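Side-chain contacts in thiol-activated cytolysin (Desulfobulbus propionicus, PDB 6NAL), which probably inserts into target membranes as a large oligomeric beta-barrel pore, as do other members of the cholesterol-dependent cytolysin family: residues A[169-173]-A[174-178]; A[387-391]-A[392-396]. One frame throughout, in Å; residues are numbered along the deposited sequence.

Contact 1 of 2, residues A[169-173]-A[174-178]; sequences YLKQK and LSIDF
At the C-terminal end of helix 167-174, Leu170 and Leu174 form the i to i+4 apolar pair on the buried side of the last turn. The helix sits in the helical insertion between strands 147-152 and 187-202, probably one of the segments that unfold into transmembrane hairpins during pore formation in this family. The two leucines run side by side in the same direction, and the Leu170 CD1 methyl meets the Leu174 CD1 methyl at 3.5 Å. With its CG anti to the backbone N (chi1 -157°), Leu170 brings its branch close enough for Leu174 CD1 also to lie 3.6 Å from Leu170 CG. Both side chains rest on Phe245 and Val292 of the neighbouring strands. Their backbones are joined as well: Leu174 N donates to Leu170 O at 3.0 Å, reaching the carbonyl from above its plane. Lys173 CG stands above one face of the Tyr169 ring, offset toward its rim, while the Lys173 ammonium forms a salt bridge with Glu298. Ser175, with positive phi, is the first residue to leave the helical conformation, and the chain then brings Ile176 across the stem of Lys171 at about a right angle, with Lys171 CD 3.5 Å from Ile176 O.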
ATOM      1  N   TYR A 169     -17.926  30.381 -12.515  1.00 68.12           N
ATOM      2  CA  TYR A 169     -19.335  29.984 -12.420  1.00 65.39           C
ATOM      3  C   TYR A 169     -19.554  28.987 -11.282  1.00 66.00           C
ATOM      4  O   TYR A 169     -20.456  29.143 -10.444  1.00 60.79           O
ATOM      5  CB  TYR A 169     -19.778  29.375 -13.756  1.00 65.84           C
ATOM      6  CG  TYR A 169     -21.239  28.938 -13.842  1.00 66.05           C
ATOM      7  CD1 TYR A 169     -22.246  29.867 -14.074  1.00 61.51           C
ATOM      8  CD2 TYR A 169     -21.601  27.587 -13.723  1.00 64.70           C
ATOM      9  CE1 TYR A 169     -23.567  29.483 -14.169  1.00 66.44           C
ATOM     10  CE2 TYR A 169     -22.928  27.191 -13.815  1.00 62.76           C
ATOM     11  CZ  TYR A 169     -23.905  28.141 -14.036  1.00 65.84           C
ATOM     12  OH  TYR A 169     -25.221  27.768 -14.124  1.00 67.15           O
ATOM     13  N   LEU A 170     -18.719  27.959 -11.231  1.00 67.12           N
ATOM     14  CA  LEU A 170     -18.936  26.884 -10.282  1.00 67.58           C
ATOM     15  C   LEU A 170     -18.665  27.340  -8.864  1.00 67.98           C
ATOM     16  O   LEU A 170     -19.211  26.761  -7.924  1.00 64.89           O
ATOM     17  CB  LEU A 170     -18.043  25.705 -10.624  1.00 71.47           C
ATOM     18  CG  LEU A 170     -18.473  24.343 -10.114  1.00 73.02           C
ATOM     19  CD1 LEU A 170     -19.631  23.871 -10.933  1.00 72.33           C
ATOM     20  CD2 LEU A 170     -17.282  23.410 -10.214  1.00 69.90           C
ATOM     21  N   LYS A 171     -17.808  28.354  -8.686  1.00 69.93           N
ATOM     22  CA  LYS A 171     -17.583  28.897  -7.349  1.00 69.33           C
ATOM     23  C   LYS A 171     -18.814  29.643  -6.862  1.00 74.51           C
ATOM     24  O   LYS A 171     -19.202  29.506  -5.684  1.00 70.40           O
ATOM     25  CB  LYS A 171     -16.317  29.777  -7.338  1.00 70.87           C
ATOM     26  CG  LYS A 171     -15.051  28.877  -7.089  1.00 81.23           C
ATOM     27  CD  LYS A 171     -13.897  29.684  -6.467  1.00 85.33           C
ATOM     28  CE  LYS A 171     -13.503  30.859  -7.347  1.00104.98           C
ATOM     29  NZ  LYS A 171     -12.503  31.758  -6.689  1.00 88.38           N
ATOM     30  N   GLN A 172     -19.421  30.457  -7.743  1.00 63.69           N
ATOM     31  CA  GLN A 172     -20.686  31.100  -7.416  1.00 67.76           C
ATOM     32  C   GLN A 172     -21.715  30.075  -6.954  1.00 63.62           C
ATOM     33  O   GLN A 172     -22.230  30.150  -5.832  1.00 65.73           O
ATOM     34  CB  GLN A 172     -21.248  31.897  -8.609  1.00 69.30           C
ATOM     35  CG  GLN A 172     -22.486  32.737  -8.247  1.00 73.24           C
ATOM     36  CD  GLN A 172     -23.635  32.632  -9.270  1.00 87.83           C
ATOM     37  OE1 GLN A 172     -23.429  32.220 -10.421  1.00 92.13           O
ATOM     38  NE2 GLN A 172     -24.853  33.018  -8.846  1.00 89.55           N
ATOM     39  N   LYS A 173     -22.036  29.113  -7.815  1.00 60.82           N
ATOM     40  CA  LYS A 173     -23.245  28.316  -7.639  1.00 64.72           C
ATOM     41  C   LYS A 173     -23.062  27.210  -6.595  1.00 68.90           C
ATOM     42  O   LYS A 173     -23.900  27.048  -5.696  1.00 59.49           O
ATOM     43  CB  LYS A 173     -23.660  27.736  -8.996  1.00 55.37           C
ATOM     44  CG  LYS A 173     -23.964  28.771 -10.108  1.00 59.34           C
ATOM     45  CD  LYS A 173     -25.395  29.353 -10.032  1.00 63.77           C
ATOM     46  CE  LYS A 173     -25.684  30.359 -11.154  1.00 60.33           C
ATOM     47  NZ  LYS A 173     -27.145  30.711 -11.264  1.00 67.58           N
ATOM     48  N   LEU A 174     -21.975  26.438  -6.689  1.00 71.45           N
ATOM     49  CA  LEU A 174     -21.747  25.346  -5.743  1.00 67.71           C
ATOM     50  C   LEU A 174     -21.105  25.814  -4.452  1.00 68.62           C
ATOM     51  O   LEU A 174     -20.891  24.990  -3.552  1.00 66.97           O
ATOM     52  CB  LEU A 174     -20.834  24.268  -6.333  1.00 61.26           C
ATOM     53  CG  LEU A 174     -21.463  23.308  -7.334  1.00 53.62           C
ATOM     54  CD1 LEU A 174     -20.452  22.322  -7.862  1.00 55.43           C
ATOM     55  CD2 LEU A 174     -22.657  22.590  -6.724  1.00 52.61           C
ATOM     56  N   SER A 175     -20.749  27.093  -4.360  1.00 71.01           N
ATOM     57  CA  SER A 175     -20.062  27.635  -3.191  1.00 76.76           C
ATOM     58  C   SER A 175     -18.865  26.751  -2.806  1.00 73.90           C
ATOM     59  O   SER A 175     -18.859  26.012  -1.817  1.00 72.49           O
ATOM     60  CB  SER A 175     -21.066  27.800  -2.050  1.00 76.85           C
ATOM     61  OG  SER A 175     -20.628  28.779  -1.128  1.00 82.88           O
ATOM     62  N   ILE A 176     -17.858  26.857  -3.668  1.00 70.48           N
ATOM     63  CA  ILE A 176     -16.591  26.155  -3.559  1.00 72.59           C
ATOM     64  C   ILE A 176     -15.566  27.143  -3.011  1.00 74.30           C
ATOM     65  O   ILE A 176     -15.246  28.136  -3.667  1.00 82.86           O
ATOM     66  CB  ILE A 176     -16.144  25.622  -4.932  1.00 69.19           C
ATOM     67  CG1 ILE A 176     -17.174  24.641  -5.483  1.00 73.33           C
ATOM     68  CG2 ILE A 176     -14.734  25.063  -4.814  1.00 67.79           C
ATOM     69  CD1 ILE A 176     -16.851  23.253  -5.200  1.00 79.36           C
ATOM     70  N   ASP A 177     -15.020  26.882  -1.836  1.00 70.66           N
ATOM     71  CA  ASP A 177     -13.911  27.687  -1.317  1.00 77.22           C
ATOM     72  C   ASP A 177     -13.012  26.738  -0.542  1.00 68.15           C
ATOM     73  O   ASP A 177     -13.394  26.229   0.515  1.00 68.30           O
ATOM     74  CB  ASP A 177     -14.397  28.844  -0.436  1.00 84.02           C
ATOM     75  CG  ASP A 177     -13.235  29.590   0.281  1.00 87.67           C
ATOM     76  OD1 ASP A 177     -12.053  29.538  -0.179  1.00 84.12           O
ATOM     77  OD2 ASP A 177     -13.520  30.240   1.318  1.00 83.80           O
ATOM     78  N   PHE A 178     -11.832  26.471  -1.066  1.00 62.35           N
ATOM     79  CA  PHE A 178     -11.020  25.431  -0.462  1.00 68.01           C
ATOM     80  C   PHE A 178     -10.262  25.884   0.771  1.00 73.97           C
ATOM     81  O   PHE A 178      -9.848  25.033   1.555  1.00 71.77           O
ATOM     82  CB  PHE A 178     -10.058  24.893  -1.490  1.00 68.48           C
ATOM     83  CG  PHE A 178     -10.723  24.073  -2.531  1.00 62.26           C
ATOM     84  CD1 PHE A 178     -10.939  22.731  -2.335  1.00 56.47           C
ATOM     85  CD2 PHE A 178     -11.167  24.646  -3.696  1.00 60.76           C
ATOM     86  CE1 PHE A 178     -11.539  21.974  -3.303  1.00 54.43           C
ATOM     87  CE2 PHE A 178     -11.770  23.883  -4.654  1.00 53.73           C
ATOM     88  CZ  PHE A 178     -11.949  22.555  -4.458  1.00 55.75           C
TER

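Contact 2 of 2, residues A[387-391]-A[392-396]; sequences ISYEN and GLKVI
Ile387 lies beside Ile396, the two side chains pointing the same way, with Ile387 CD1 4.0 Å from Ile396 CG1. Lys394 slants past Ile387, bringing its CE near Ile387 CG1. At Ser388 the contact passes to the backbone: Ser388 N donates to Val395 O at 2.8 Å in the carbonyl plane, and Val395 N returns a bond of 2.7 Å to Ser388 O, the donor tilted from the Ser388 carbonyl plane. Tyr389, on the same face as Ile387, lays its ring alongside the extended Lys394. Because every torsion of that lysine is close to anti (chi1 -169°, chi2 180°), its methylenes track the phenol outward, Lys394 CG standing 3.9 Å from Tyr389 CE1 and Lys394 CD 3.8 Å from Tyr389 OH. These pairs belong to an antiparallel beta hairpin of the C-terminal beta-sandwich domain, strand 378-389 returning as strand 394-408. Tyr389 also packs on Tyr45 and Val47 of strand 44-59, and residues 394-396 pair in parallel with a strand of the second subunit, so the sheet runs on across that interface. Glu390 opens the turn: its N donates to Leu393 O at 3.2 Å, while its side chain crosses Val395, with Glu390 OE2 3.9 Å from Val395 CG2. The same OE2 forms a salt bridge with Arg397. Asn391 takes a positive phi (61°) and, with Gly392, reverses the chain in a two-residue turn, after which Leu393 CB comes back to lie 3.6 Å from Glu390 O.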
ATOM      1  N   ILE A 387       2.210  -2.457  15.885  1.00 38.95           N
ATOM      2  CA  ILE A 387       2.725  -1.492  14.932  1.00 36.50           C
ATOM      3  C   ILE A 387       2.458  -0.104  15.462  1.00 37.65           C
ATOM      4  O   ILE A 387       1.392   0.179  16.002  1.00 39.67           O
ATOM      5  CB  ILE A 387       2.082  -1.713  13.558  1.00 40.09           C
ATOM      6  CG1 ILE A 387       2.895  -2.739  12.767  1.00 50.23           C
ATOM      7  CG2 ILE A 387       2.079  -0.471  12.727  1.00 52.23           C
ATOM      8  CD1 ILE A 387       3.281  -3.957  13.606  1.00 52.36           C
ATOM      9  N   SER A 388       3.439   0.765  15.305  1.00 41.36           N
ATOM     10  CA  SER A 388       3.342   2.151  15.725  1.00 40.69           C
ATOM     11  C   SER A 388       4.051   3.025  14.683  1.00 42.32           C
ATOM     12  O   SER A 388       4.995   2.588  14.020  1.00 41.69           O
ATOM     13  CB  SER A 388       3.915   2.276  17.146  1.00 37.43           C
ATOM     14  OG  SER A 388       3.435   3.444  17.748  1.00 65.83           O
ATOM     15  N   TYR A 389       3.548   4.237  14.476  1.00 47.19           N
ATOM     16  CA  TYR A 389       4.253   5.230  13.665  1.00 49.10           C
ATOM     17  C   TYR A 389       4.622   6.385  14.574  1.00 52.41           C
ATOM     18  O   TYR A 389       3.743   7.025  15.145  1.00 53.60           O
ATOM     19  CB  TYR A 389       3.437   5.723  12.489  1.00 41.26           C
ATOM     20  CG  TYR A 389       3.199   4.645  11.460  1.00 40.85           C
ATOM     21  CD1 TYR A 389       4.023   4.499  10.380  1.00 39.91           C
ATOM     22  CD2 TYR A 389       2.118   3.786  11.573  1.00 47.05           C
ATOM     23  CE1 TYR A 389       3.757   3.532   9.412  1.00 46.22           C
ATOM     24  CE2 TYR A 389       1.850   2.814  10.628  1.00 41.98           C
ATOM     25  CZ  TYR A 389       2.673   2.693   9.548  1.00 46.79           C
ATOM     26  OH  TYR A 389       2.427   1.697   8.628  1.00 57.07           O
ATOM     27  N   GLU A 390       5.914   6.633  14.710  1.00 46.44           N
ATOM     28  CA  GLU A 390       6.449   7.574  15.683  1.00 50.28           C
ATOM     29  C   GLU A 390       7.435   8.408  14.880  1.00 60.91           C
ATOM     30  O   GLU A 390       8.534   7.937  14.568  1.00 56.16           O
ATOM     31  CB  GLU A 390       7.126   6.870  16.861  1.00 46.78           C
ATOM     32  CG  GLU A 390       6.272   5.763  17.490  1.00 60.17           C
ATOM     33  CD  GLU A 390       6.745   5.275  18.868  1.00 67.51           C
ATOM     34  OE1 GLU A 390       5.858   5.087  19.722  1.00 70.97           O
ATOM     35  OE2 GLU A 390       7.965   5.046  19.106  1.00 57.46           O
ATOM     36  N   ASN A 391       7.029   9.636  14.556  1.00 70.58           N
ATOM     37  CA  ASN A 391       7.702  10.471  13.559  1.00 71.60           C
ATOM     38  C   ASN A 391       7.637   9.719  12.227  1.00 72.92           C
ATOM     39  O   ASN A 391       6.560   9.199  11.869  1.00 66.66           O
ATOM     40  CB  ASN A 391       9.088  10.809  14.104  1.00 74.23           C
ATOM     41  CG  ASN A 391       9.012  11.689  15.380  1.00 80.94           C
ATOM     42  OD1 ASN A 391       8.942  11.181  16.506  1.00 81.59           O
ATOM     43  ND2 ASN A 391       9.004  13.009  15.191  1.00 75.33           N
ATOM     44  N   GLY A 392       8.727   9.634  11.470  1.00 65.62           N
ATOM     45  CA  GLY A 392       8.664   8.935  10.200  1.00 70.35           C
ATOM     46  C   GLY A 392       9.233   7.533  10.227  1.00 66.00           C
ATOM     47  O   GLY A 392      10.023   7.151   9.357  1.00 60.79           O
ATOM     48  N   LEU A 393       8.799   6.745  11.206  1.00 62.77           N
ATOM     49  CA  LEU A 393       9.377   5.433  11.480  1.00 52.54           C
ATOM     50  C   LEU A 393       8.256   4.468  11.821  1.00 36.65           C
ATOM     51  O   LEU A 393       7.490   4.731  12.745  1.00 38.59           O
ATOM     52  CB  LEU A 393      10.358   5.545  12.647  1.00 58.97           C
ATOM     53  CG  LEU A 393      11.301   4.407  12.939  1.00 46.76           C
ATOM     54  CD1 LEU A 393      12.277   4.279  11.785  1.00 53.44           C
ATOM     55  CD2 LEU A 393      12.037   4.625  14.196  1.00 58.27           C
ATOM     56  N   LYS A 394       8.135   3.381  11.067  1.00 38.34           N
ATOM     57  CA  LYS A 394       7.244   2.283  11.428  1.00 38.48           C
ATOM     58  C   LYS A 394       7.951   1.445  12.494  1.00 39.86           C
ATOM     59  O   LYS A 394       8.938   0.770  12.183  1.00 39.83           O
ATOM     60  CB  LYS A 394       6.932   1.428  10.211  1.00 35.95           C
ATOM     61  CG  LYS A 394       5.819   0.422  10.399  1.00 47.58           C
ATOM     62  CD  LYS A 394       5.587  -0.382   9.092  1.00 45.91           C
ATOM     63  CE  LYS A 394       4.615  -1.528   9.304  1.00 49.20           C
ATOM     64  NZ  LYS A 394       4.698  -2.555   8.203  1.00 54.73           N
ATOM     65  N   VAL A 395       7.453   1.494  13.734  1.00 35.79           N
ATOM     66  CA  VAL A 395       8.018   0.775  14.876  1.00 42.15           C
ATOM     67  C   VAL A 395       7.218  -0.498  15.089  1.00 38.54           C
ATOM     68  O   VAL A 395       5.981  -0.467  15.114  1.00 47.84           O
ATOM     69  CB  VAL A 395       8.004   1.638  16.153  1.00 45.85           C
ATOM     70  CG1 VAL A 395       8.545   0.920  17.361  1.00 43.94           C
ATOM     71  CG2 VAL A 395       8.826   2.872  15.965  1.00 42.50           C
ATOM     72  N   ILE A 396       7.922  -1.610  15.236  1.00 35.86           N
ATOM     73  CA  ILE A 396       7.325  -2.929  15.382  1.00 40.40           C
ATOM     74  C   ILE A 396       7.818  -3.493  16.702  1.00 37.00           C
ATOM     75  O   ILE A 396       9.022  -3.704  16.865  1.00 37.01           O
ATOM     76  CB  ILE A 396       7.701  -3.850  14.215  1.00 39.02           C
ATOM     77  CG1 ILE A 396       7.148  -3.266  12.905  1.00 40.45           C
ATOM     78  CG2 ILE A 396       7.129  -5.236  14.413  1.00 36.99           C
ATOM     79  CD1 ILE A 396       7.739  -3.909  11.655  1.00 43.22           C
TER

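How the contacts relate
The two contacts illustrate how local order is built by different means in a helix end and in a hairpin. Contact 1 is partly buried, its leucines turned onto the strands of the large antiparallel sheet while Lys171 lies exposed and Lys173 is tied to Glu298. Contact 2 is at the surface, some 40 Å away between centres, in the C-terminal beta-sandwich domain, and has no helix or strand in common with contact 1. In the first, one backbone bond accompanies an apolar pair four residues apart; in the second, three backbone bonds carry the register and the side chains mix aliphatic, aromatic and charged groups. Another subunit reaches contact 2, whereas contact 1 packs within its own chain.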